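Long-range contacts in nucleocapsid (Crimean-congo hemorrhagic fever virus, PDB 4AKL), which binds single- and double-stranded RNA, probably takes part in packaging the viral genome, and displays sequence-non-specific double-stranded DNA endonuclease activity: residues Met1-Ser9 with Thr394-Asp402; Val158-Met169 with Ala427-Lys438. All coordinates share one frame; numbering follows the deposited sequence.

Contact 1: residues Met1-Ser9 with Thr394-Asp402; sequences MENKIEVNS and TIPVANPDD
The carboxamide of Asn3 meets the branch point of Val397, its OD1 lying 3.4 Å from Val397 CB, while the side of the Pro400 ring formed by CG and CD rests against CB of Lys4. These groups mark where the irregular N-terminal segment Met1-Ser9 crosses a type I beta turn, Pro396 to Asn399, closed by its own bond from Asn399 N to Pro396 O. Asn3 forms an Asx turn: with CG anti to the backbone N (chi1 -171°), OD1 accepts from Ile5 N at 3.0 Å, and ND2 is held by the carbonyl of Ser84. The turn's carbonyls serve Lys4 twice. Lys4 N donates to Val397 O at 2.8 Å in a nearly straight bond (165°). The lysine chain, bent at chi2 and chi4, curls over the turn and brings NZ to Ala398 O at 2.9 Å, almost in line with that C=O. The end of Ile5, the centre of an inverse gamma turn, lies with CD1 4.0 Å from Val397 CG1 and more loosely beside Ile395 CG2. Ile5 also touches Ala81 of helix 77-83 and Trp16 of helix 10-24. At the exposed end, Met1 lies beside Ala398, while Glu2 O receives a CA-H...O contact from Ala398 CA at 3.5 Å, 169° at the hydrogen.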
loop_
_atom_site.group_PDB
_atom_site.type_symbol
_atom_site.label_atom_id
_atom_site.label_comp_id
_atom_site.label_asym_id
_atom_site.label_seq_id
_atom_site.Cartn_x
_atom_site.Cartn_y
_atom_site.Cartn_z
ATOM N N MET A 1 -8.366 -8.878 -31.494
ATOM C CA MET A 1 -7.200 -8.495 -30.609
ATOM C C MET A 1 -7.350 -8.903 -29.122
ATOM O O MET A 1 -7.889 -8.147 -28.274
ATOM C CB MET A 1 -6.956 -7.005 -30.696
ATOM C CG MET A 1 -6.210 -6.594 -31.943
ATOM S SD MET A 1 -6.308 -4.799 -32.145
ATOM C CE MET A 1 -5.738 -4.248 -30.518
ATOM N N GLU A 2 -6.846 -10.094 -28.823
ATOM C CA GLU A 2 -6.888 -10.655 -27.497
ATOM C C GLU A 2 -5.563 -10.403 -26.804
ATOM O O GLU A 2 -4.626 -9.882 -27.390
ATOM C CB GLU A 2 -7.149 -12.161 -27.564
ATOM C CG GLU A 2 -8.408 -12.572 -28.342
ATOM C CD GLU A 2 -8.137 -12.994 -29.768
ATOM O OE1 GLU A 2 -7.288 -12.357 -30.452
ATOM O OE2 GLU A 2 -8.787 -13.972 -30.208
ATOM N N ASN A 3 -5.516 -10.791 -25.540
ATOM C CA ASN A 3 -4.320 -10.762 -24.723
ATOM C C ASN A 3 -3.269 -11.735 -25.275
ATOM O O ASN A 3 -3.457 -12.946 -25.196
ATOM C CB ASN A 3 -4.705 -11.134 -23.290
ATOM C CG ASN A 3 -3.580 -10.940 -22.295
ATOM O OD1 ASN A 3 -2.413 -10.877 -22.667
ATOM N ND2 ASN A 3 -3.942 -10.866 -20.985
ATOM N N LYS A 4 -2.167 -11.197 -25.818
ATOM C CA LYS A 4 -1.114 -12.020 -26.437
ATOM C C LYS A 4 -0.148 -12.654 -25.418
ATOM O O LYS A 4 0.616 -13.507 -25.787
ATOM C CB LYS A 4 -0.296 -11.216 -27.461
ATOM C CG LYS A 4 -1.084 -10.522 -28.567
ATOM C CD LYS A 4 -1.849 -11.458 -29.446
ATOM C CE LYS A 4 -2.606 -10.687 -30.539
ATOM N NZ LYS A 4 -1.720 -9.849 -31.486
ATOM N N ILE A 5 -0.199 -12.243 -24.145
ATOM C CA ILE A 5 0.684 -12.784 -23.118
ATOM C C ILE A 5 0.025 -14.046 -22.531
ATOM O O ILE A 5 -0.456 -14.041 -21.398
ATOM C CB ILE A 5 1.021 -11.750 -21.994
ATOM C CG1 ILE A 5 1.305 -10.353 -22.582
ATOM C CG2 ILE A 5 2.199 -12.291 -21.124
ATOM C CD1 ILE A 5 1.860 -9.312 -21.584
ATOM N N GLU A 6 0.028 -15.118 -23.345
ATOM C CA GLU A 6 -0.581 -16.404 -23.021
ATOM C C GLU A 6 0.373 -17.181 -22.145
ATOM O O GLU A 6 1.213 -17.953 -22.636
ATOM C CB GLU A 6 -0.899 -17.217 -24.285
ATOM C CG GLU A 6 -1.895 -16.564 -25.234
ATOM C CD GLU A 6 -2.277 -17.485 -26.403
ATOM O OE1 GLU A 6 -1.566 -18.513 -26.627
ATOM O OE2 GLU A 6 -3.288 -17.184 -27.095
ATOM N N VAL A 7 0.210 -16.967 -20.853
ATOM C CA VAL A 7 1.081 -17.457 -19.839
ATOM C C VAL A 7 0.184 -17.852 -18.715
ATOM O O VAL A 7 -0.569 -17.012 -18.200
ATOM C CB VAL A 7 2.069 -16.326 -19.382
ATOM C CG1 VAL A 7 2.785 -16.696 -18.120
ATOM C CG2 VAL A 7 3.084 -16.017 -20.486
ATOM N N ASN A 8 0.235 -19.118 -18.327
ATOM C CA ASN A 8 -0.614 -19.645 -17.245
ATOM C C ASN A 8 0.214 -20.230 -16.085
ATOM O O ASN A 8 -0.323 -20.964 -15.232
ATOM C CB ASN A 8 -1.572 -20.721 -17.825
ATOM C CG ASN A 8 -2.394 -20.211 -19.033
ATOM O OD1 ASN A 8 -3.380 -19.424 -18.897
ATOM N ND2 ASN A 8 -1.995 -20.651 -20.211
ATOM N N SER A 9 1.519 -19.923 -16.054
ATOM C CA SER A 9 2.451 -20.502 -15.053
ATOM C C SER A 9 3.816 -19.827 -15.120
ATOM O O SER A 9 4.141 -19.143 -16.096
ATOM C CB SER A 9 2.612 -22.046 -15.243
ATOM O OG SER A 9 3.300 -22.409 -16.449
ATOM N N THR A 394 2.206 -0.582 -19.240
ATOM C CA THR A 394 3.553 -0.397 -19.788
ATOM C C THR A 394 3.743 -1.294 -20.978
ATOM O O THR A 394 4.614 -1.040 -21.833
ATOM C CB THR A 394 4.634 -0.681 -18.766
ATOM O OG1 THR A 394 4.668 -2.094 -18.457
ATOM C CG2 THR A 394 4.426 0.159 -17.484
ATOM N N ILE A 395 2.948 -2.352 -21.032
ATOM C CA ILE A 395 2.885 -3.275 -22.171
ATOM C C ILE A 395 1.414 -3.397 -22.617
ATOM O O ILE A 395 0.582 -3.821 -21.828
ATOM C CB ILE A 395 3.371 -4.686 -21.771
ATOM C CG1 ILE A 395 4.807 -4.695 -21.169
ATOM C CG2 ILE A 395 3.337 -5.561 -22.932
ATOM C CD1 ILE A 395 5.244 -6.066 -20.553
ATOM N N PRO A 396 1.083 -2.994 -23.848
ATOM C CA PRO A 396 -0.288 -3.210 -24.345
ATOM C C PRO A 396 -0.431 -4.676 -24.764
ATOM O O PRO A 396 0.267 -5.144 -25.689
ATOM C CB PRO A 396 -0.385 -2.282 -25.533
ATOM C CG PRO A 396 0.969 -2.220 -26.094
ATOM C CD PRO A 396 1.948 -2.452 -24.909
ATOM N N VAL A 397 -1.304 -5.397 -24.085
ATOM C CA VAL A 397 -1.304 -6.868 -24.224
ATOM C C VAL A 397 -1.748 -7.371 -25.584
ATOM O O VAL A 397 -1.419 -8.495 -25.958
ATOM C CB VAL A 397 -2.140 -7.564 -23.119
ATOM C CG1 VAL A 397 -1.570 -7.246 -21.736
ATOM C CG2 VAL A 397 -3.582 -7.203 -23.245
ATOM N N ALA A 398 -2.481 -6.540 -26.320
ATOM C CA ALA A 398 -2.905 -6.861 -27.687
ATOM C C ALA A 398 -1.732 -6.893 -28.681
ATOM O O ALA A 398 -1.783 -7.626 -29.656
ATOM C CB ALA A 398 -3.977 -5.858 -28.169
ATOM N N ASN A 399 -0.701 -6.076 -28.440
ATOM C CA ASN A 399 0.522 -6.035 -29.293
ATOM C C ASN A 399 1.745 -5.717 -28.413
ATOM O O ASN A 399 2.224 -4.599 -28.431
ATOM C CB ASN A 399 0.374 -4.984 -30.409
ATOM C CG ASN A 399 -0.646 -5.385 -31.486
ATOM O OD1 ASN A 399 -0.411 -6.318 -32.256
ATOM N ND2 ASN A 399 -1.783 -4.662 -31.553
ATOM N N PRO A 400 2.232 -6.690 -27.622
ATOM C CA PRO A 400 3.279 -6.456 -26.613
ATOM C C PRO A 400 4.555 -5.766 -27.052
ATOM O O PRO A 400 5.160 -5.066 -26.242
ATOM C CB PRO A 400 3.623 -7.892 -26.136
ATOM C CG PRO A 400 2.405 -8.599 -26.289
ATOM C CD PRO A 400 1.767 -8.082 -27.558
ATOM N N ASP A 401 4.955 -5.944 -28.314
ATOM C CA ASP A 401 6.208 -5.336 -28.821
ATOM C C ASP A 401 6.160 -3.817 -28.877
ATOM O O ASP A 401 7.209 -3.163 -28.837
ATOM C CB ASP A 401 6.619 -5.951 -30.165
ATOM C CG ASP A 401 7.259 -7.329 -29.994
ATOM O OD1 ASP A 401 8.041 -7.504 -29.031
ATOM O OD2 ASP A 401 7.002 -8.217 -30.817
ATOM N N ASP A 402 4.942 -3.252 -28.917
ATOM C CA ASP A 402 4.782 -1.824 -28.743
ATOM C C ASP A 402 5.276 -1.316 -27.386
ATOM O O ASP A 402 5.458 -0.098 -27.242
ATOM C CB ASP A 402 3.313 -1.382 -28.969
ATOM C CG ASP A 402 2.912 -1.409 -30.431
ATOM O OD1 ASP A 402 3.803 -1.605 -31.281
ATOM O OD2 ASP A 402 1.702 -1.230 -30.719
#

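Contact 2: residues Val158-Met169 with Ala427-Lys438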
loop_
_atom_site.group_PDB
_atom_site.type_symbol
_atom_site.label_atom_id
_atom_site.label_comp_id
_atom_site.label_asym_id
_atom_site.label_seq_id
_atom_site.Cartn_x
_atom_site.Cartn_y
_atom_site.Cartn_z
ATOM N N VAL A 158 23.077 7.604 -1.282
ATOM C CA VAL A 158 22.810 8.384 -2.486
ATOM C C VAL A 158 24.072 9.157 -2.808
ATOM O O VAL A 158 24.883 9.319 -1.937
ATOM C CB VAL A 158 21.634 9.386 -2.287
ATOM C CG1 VAL A 158 20.322 8.642 -1.927
ATOM C CG2 VAL A 158 21.964 10.425 -1.239
ATOM N N PRO A 159 24.237 9.636 -4.056
ATOM C CA PRO A 159 25.316 10.548 -4.418
ATOM C C PRO A 159 25.312 11.827 -3.583
ATOM O O PRO A 159 24.243 12.327 -3.274
ATOM C CB PRO A 159 25.006 10.922 -5.866
ATOM C CG PRO A 159 24.066 9.963 -6.331
ATOM C CD PRO A 159 23.418 9.277 -5.219
ATOM N N GLY A 160 26.513 12.333 -3.245
ATOM C CA GLY A 160 26.691 13.543 -2.433
ATOM C C GLY A 160 25.922 14.773 -2.897
ATOM O O GLY A 160 25.474 15.577 -2.080
ATOM N N GLU A 161 25.761 14.919 -4.203
ATOM C CA GLU A 161 25.081 16.073 -4.768
ATOM C C GLU A 161 23.551 16.105 -4.589
ATOM O O GLU A 161 22.923 17.108 -4.923
ATOM C CB GLU A 161 25.426 16.207 -6.261
ATOM C CG GLU A 161 24.992 15.028 -7.136
ATOM C CD GLU A 161 24.902 15.385 -8.623
ATOM O OE1 GLU A 161 24.342 16.460 -8.963
ATOM O OE2 GLU A 161 25.398 14.584 -9.458
ATOM N N ILE A 162 22.936 15.027 -4.104
ATOM C CA ILE A 162 21.511 15.071 -3.787
ATOM C C ILE A 162 21.224 14.802 -2.312
ATOM O O ILE A 162 20.071 14.696 -1.937
ATOM C CB ILE A 162 20.713 14.133 -4.678
ATOM C CG1 ILE A 162 20.946 12.659 -4.312
ATOM C CG2 ILE A 162 21.054 14.407 -6.149
ATOM C CD1 ILE A 162 19.923 11.737 -4.922
ATOM N N VAL A 163 22.260 14.688 -1.472
ATOM C CA VAL A 163 22.047 14.406 -0.054
ATOM C C VAL A 163 21.135 15.441 0.628
ATOM O O VAL A 163 20.158 15.082 1.274
ATOM C CB VAL A 163 23.398 14.246 0.724
ATOM C CG1 VAL A 163 23.184 14.383 2.209
ATOM C CG2 VAL A 163 24.012 12.895 0.435
ATOM N N MET A 164 21.453 16.705 0.476
ATOM C CA MET A 164 20.654 17.756 1.097
ATOM C C MET A 164 19.177 17.720 0.559
ATOM O O MET A 164 18.252 17.840 1.338
ATOM C CB MET A 164 21.349 19.126 0.966
ATOM C CG MET A 164 22.246 19.545 2.218
ATOM S SD MET A 164 23.114 18.271 3.223
ATOM C CE MET A 164 24.836 18.490 2.685
ATOM N N SER A 165 18.984 17.516 -0.746
ATOM C CA SER A 165 17.624 17.400 -1.338
ATOM C C SER A 165 16.830 16.243 -0.743
ATOM O O SER A 165 15.671 16.394 -0.424
ATOM C CB SER A 165 17.689 17.201 -2.863
ATOM O OG SER A 165 17.932 18.423 -3.528
ATOM N N VAL A 166 17.464 15.100 -0.580
ATOM C CA VAL A 166 16.795 13.967 0.069
ATOM C C VAL A 166 16.439 14.307 1.511
ATOM O O VAL A 166 15.347 14.025 1.947
ATOM C CB VAL A 166 17.669 12.690 -0.011
ATOM C CG1 VAL A 166 17.120 11.567 0.884
ATOM C CG2 VAL A 166 17.799 12.257 -1.475
ATOM N N LYS A 167 17.377 14.917 2.229
ATOM C CA LYS A 167 17.148 15.359 3.624
ATOM C C LYS A 167 16.017 16.396 3.744
ATOM O O LYS A 167 15.261 16.392 4.732
ATOM C CB LYS A 167 18.442 15.835 4.276
ATOM C CG LYS A 167 19.359 14.658 4.725
ATOM C CD LYS A 167 20.619 15.114 5.427
ATOM C CE LYS A 167 21.394 13.910 6.089
ATOM N NZ LYS A 167 22.682 14.327 6.718
ATOM N N GLU A 168 15.874 17.263 2.737
ATOM C CA GLU A 168 14.744 18.223 2.702
ATOM C C GLU A 168 13.403 17.502 2.518
ATOM O O GLU A 168 12.423 17.845 3.197
ATOM C CB GLU A 168 14.937 19.281 1.609
ATOM C CG GLU A 168 13.747 20.213 1.419
ATOM C CD GLU A 168 13.891 21.112 0.228
ATOM O OE1 GLU A 168 15.035 21.397 -0.237
ATOM O OE2 GLU A 168 12.836 21.548 -0.252
ATOM N N MET A 169 13.364 16.512 1.604
ATOM C CA MET A 169 12.192 15.652 1.405
ATOM C C MET A 169 11.751 15.004 2.697
ATOM O O MET A 169 10.592 15.087 3.040
ATOM C CB MET A 169 12.427 14.578 0.333
ATOM C CG MET A 169 12.491 15.174 -1.066
ATOM S SD MET A 169 12.823 13.981 -2.339
ATOM C CE MET A 169 11.178 13.288 -2.531
ATOM N N ALA A 427 17.066 7.183 -6.742
ATOM C CA ALA A 427 16.993 8.353 -5.879
ATOM C C ALA A 427 17.237 9.635 -6.701
ATOM O O ALA A 427 16.536 10.629 -6.539
ATOM C CB ALA A 427 17.958 8.226 -4.733
ATOM N N ARG A 428 18.192 9.622 -7.612
ATOM C CA ARG A 428 18.400 10.835 -8.400
ATOM C C ARG A 428 17.104 11.290 -9.080
ATOM O O ARG A 428 16.803 12.481 -9.084
ATOM C CB ARG A 428 19.502 10.662 -9.416
ATOM C CG ARG A 428 20.869 10.661 -8.765
ATOM C CD ARG A 428 21.967 10.564 -9.774
ATOM N NE ARG A 428 22.300 9.168 -10.104
ATOM C CZ ARG A 428 22.293 8.600 -11.328
ATOM N NH1 ARG A 428 21.961 9.264 -12.441
ATOM N NH2 ARG A 428 22.629 7.336 -11.435
ATOM N N THR A 429 16.355 10.339 -9.615
ATOM C CA THR A 429 15.178 10.626 -10.398
ATOM C C THR A 429 13.989 11.087 -9.526
ATOM O O THR A 429 13.227 11.982 -9.938
ATOM C CB THR A 429 14.803 9.386 -11.200
ATOM O OG1 THR A 429 15.935 8.967 -11.966
ATOM C CG2 THR A 429 13.557 9.638 -12.116
ATOM N N ILE A 430 13.818 10.472 -8.349
ATOM C CA ILE A 430 12.828 10.900 -7.353
ATOM C C ILE A 430 13.044 12.356 -6.952
ATOM O O ILE A 430 12.123 13.130 -6.920
ATOM C CB ILE A 430 12.886 10.011 -6.086
ATOM C CG1 ILE A 430 12.283 8.620 -6.368
ATOM C CG2 ILE A 430 12.119 10.639 -4.921
ATOM C CD1 ILE A 430 12.436 7.552 -5.255
ATOM N N VAL A 431 14.294 12.695 -6.650
ATOM C CA VAL A 431 14.719 14.036 -6.223
ATOM C C VAL A 431 14.479 15.090 -7.313
ATOM O O VAL A 431 13.988 16.215 -7.033
ATOM C CB VAL A 431 16.247 14.016 -5.812
ATOM C CG1 VAL A 431 16.842 15.364 -5.837
ATOM C CG2 VAL A 431 16.407 13.368 -4.462
ATOM N N LYS A 432 14.826 14.733 -8.544
ATOM C CA LYS A 432 14.671 15.644 -9.637
ATOM C C LYS A 432 13.178 15.902 -9.835
ATOM O O LYS A 432 12.812 17.044 -10.118
ATOM C CB LYS A 432 15.355 15.178 -10.924
ATOM C CG LYS A 432 15.939 16.356 -11.751
ATOM C CD LYS A 432 17.178 16.955 -10.997
ATOM C CE LYS A 432 18.222 17.557 -11.852
ATOM N NZ LYS A 432 18.024 18.975 -12.227
ATOM N N LEU A 433 12.315 14.894 -9.638
ATOM C CA LEU A 433 10.860 15.138 -9.733
ATOM C C LEU A 433 10.333 16.043 -8.617
ATOM O O LEU A 433 9.443 16.882 -8.857
ATOM C CB LEU A 433 10.043 13.879 -9.741
ATOM C CG LEU A 433 10.216 13.078 -11.011
ATOM C CD1 LEU A 433 9.850 11.628 -10.745
ATOM C CD2 LEU A 433 9.391 13.660 -12.179
ATOM N N PHE A 434 10.861 15.862 -7.421
ATOM C CA PHE A 434 10.528 16.703 -6.310
ATOM C C PHE A 434 10.930 18.168 -6.611
ATOM O O PHE A 434 10.134 19.037 -6.440
ATOM C CB PHE A 434 11.226 16.208 -5.027
ATOM C CG PHE A 434 10.980 17.087 -3.815
ATOM C CD1 PHE A 434 9.787 16.997 -3.099
ATOM C CD2 PHE A 434 11.931 17.974 -3.380
ATOM C CE1 PHE A 434 9.586 17.796 -1.975
ATOM C CE2 PHE A 434 11.714 18.778 -2.239
ATOM C CZ PHE A 434 10.551 18.683 -1.564
ATOM N N GLU A 435 12.152 18.391 -7.078
ATOM C CA GLU A 435 12.656 19.722 -7.339
ATOM C C GLU A 435 11.787 20.371 -8.395
ATOM O O GLU A 435 11.397 21.529 -8.273
ATOM C CB GLU A 435 14.145 19.693 -7.708
ATOM C CG GLU A 435 15.049 19.275 -6.476
ATOM C CD GLU A 435 16.506 18.929 -6.837
ATOM O OE1 GLU A 435 16.783 18.456 -7.974
ATOM O OE2 GLU A 435 17.390 19.132 -5.972
ATOM N N ILE A 436 11.440 19.601 -9.416
ATOM C CA ILE A 436 10.544 20.089 -10.461
ATOM C C ILE A 436 9.158 20.467 -9.889
ATOM O O ILE A 436 8.643 21.581 -10.198
ATOM C CB ILE A 436 10.425 19.089 -11.607
ATOM C CG1 ILE A 436 11.745 18.961 -12.345
ATOM C CG2 ILE A 436 9.347 19.503 -12.608
ATOM C CD1 ILE A 436 11.787 17.760 -13.233
ATOM N N GLN A 437 8.548 19.593 -9.077
ATOM C CA GLN A 437 7.246 19.918 -8.426
ATOM C C GLN A 437 7.385 21.193 -7.606
ATOM O O GLN A 437 6.465 22.064 -7.612
ATOM C CB GLN A 437 6.682 18.842 -7.454
ATOM C CG GLN A 437 6.562 17.395 -7.954
ATOM C CD GLN A 437 5.932 16.381 -6.926
ATOM O OE1 GLN A 437 6.253 15.122 -6.899
ATOM N NE2 GLN A 437 5.006 16.915 -6.109
ATOM N N LYS A 438 8.498 21.309 -6.897
ATOM C CA LYS A 438 8.710 22.409 -5.986
ATOM C C LYS A 438 8.866 23.755 -6.689
ATOM O O LYS A 438 8.416 24.776 -6.164
ATOM C CB LYS A 438 9.954 22.128 -5.134
ATOM C CG LYS A 438 10.135 23.057 -3.988
ATOM C CD LYS A 438 11.116 22.478 -2.896
ATOM C CE LYS A 438 12.554 22.950 -2.980
ATOM N NZ LYS A 438 12.976 23.738 -1.747
#
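Met169 lays its CG methylene squarely over one face of the Phe434 ring, 3.6 Å from the ring centroid and only 9° off the normal, a CH-pi contact. The sulfur adds an oblique Met-aromatic approach, and the bend at chi3 carries CE on to Ile430 CG2. At the ring edge, in plane, lies Glu168 OE2. The same oxygen takes Lys438 NZ at 2.7 Å on its syn side, a salt bridge on the more exposed flank of the contact. Another short polar link joins Ser165 OG to Glu435 OE2 at 2.6 Å; here the hydroxyl donates from the anti side, well out of the carboxylate plane. Together these pairs tie the beginning of helix 163-181 to helix 425-440, two helices of this largely alpha-helical nucleocapsid protein whose segments cross at 65° with axes 10.0 Å apart. Helix 450-460 adds Leu455 and Ser451 beside Met169. Between the helices Val431 spreads its two methyls, CG1 against Ser165 CB and CG2 tightly against Val166 CG2 at 3.5 Å. Ile162, at the N-cap position, places CD1 3.9 Å from Val431 CG2, and Val158 CG1 meets Ala427 CB at 3.7 Å.

Along the chain the two contacts interleave, in the order Met1-Ser9, Val158-Met169, Thr394-Asp402, Ala427-Lys438, contact 1 spanning 385 residues and contact 2 spanning 258. Their centres are 36 Å apart, their nearest atoms about 14 Å, and they do not meet. Contact 1 is made by loops, the one leading into helix 10-24 and the one following helix 385-392; contact 2 packs the start of helix 163-181 and the residues leading into it on helix 425-440. The later loop of contact 1 precedes helix 425-440, linking the sites in sequence. Contact 1 lies at the N-terminal end, contact 2 near the C-terminus, where the backbones of Val158 and Ile482 are hydrogen-bonded just beyond the short strands 155-156 and 480-481.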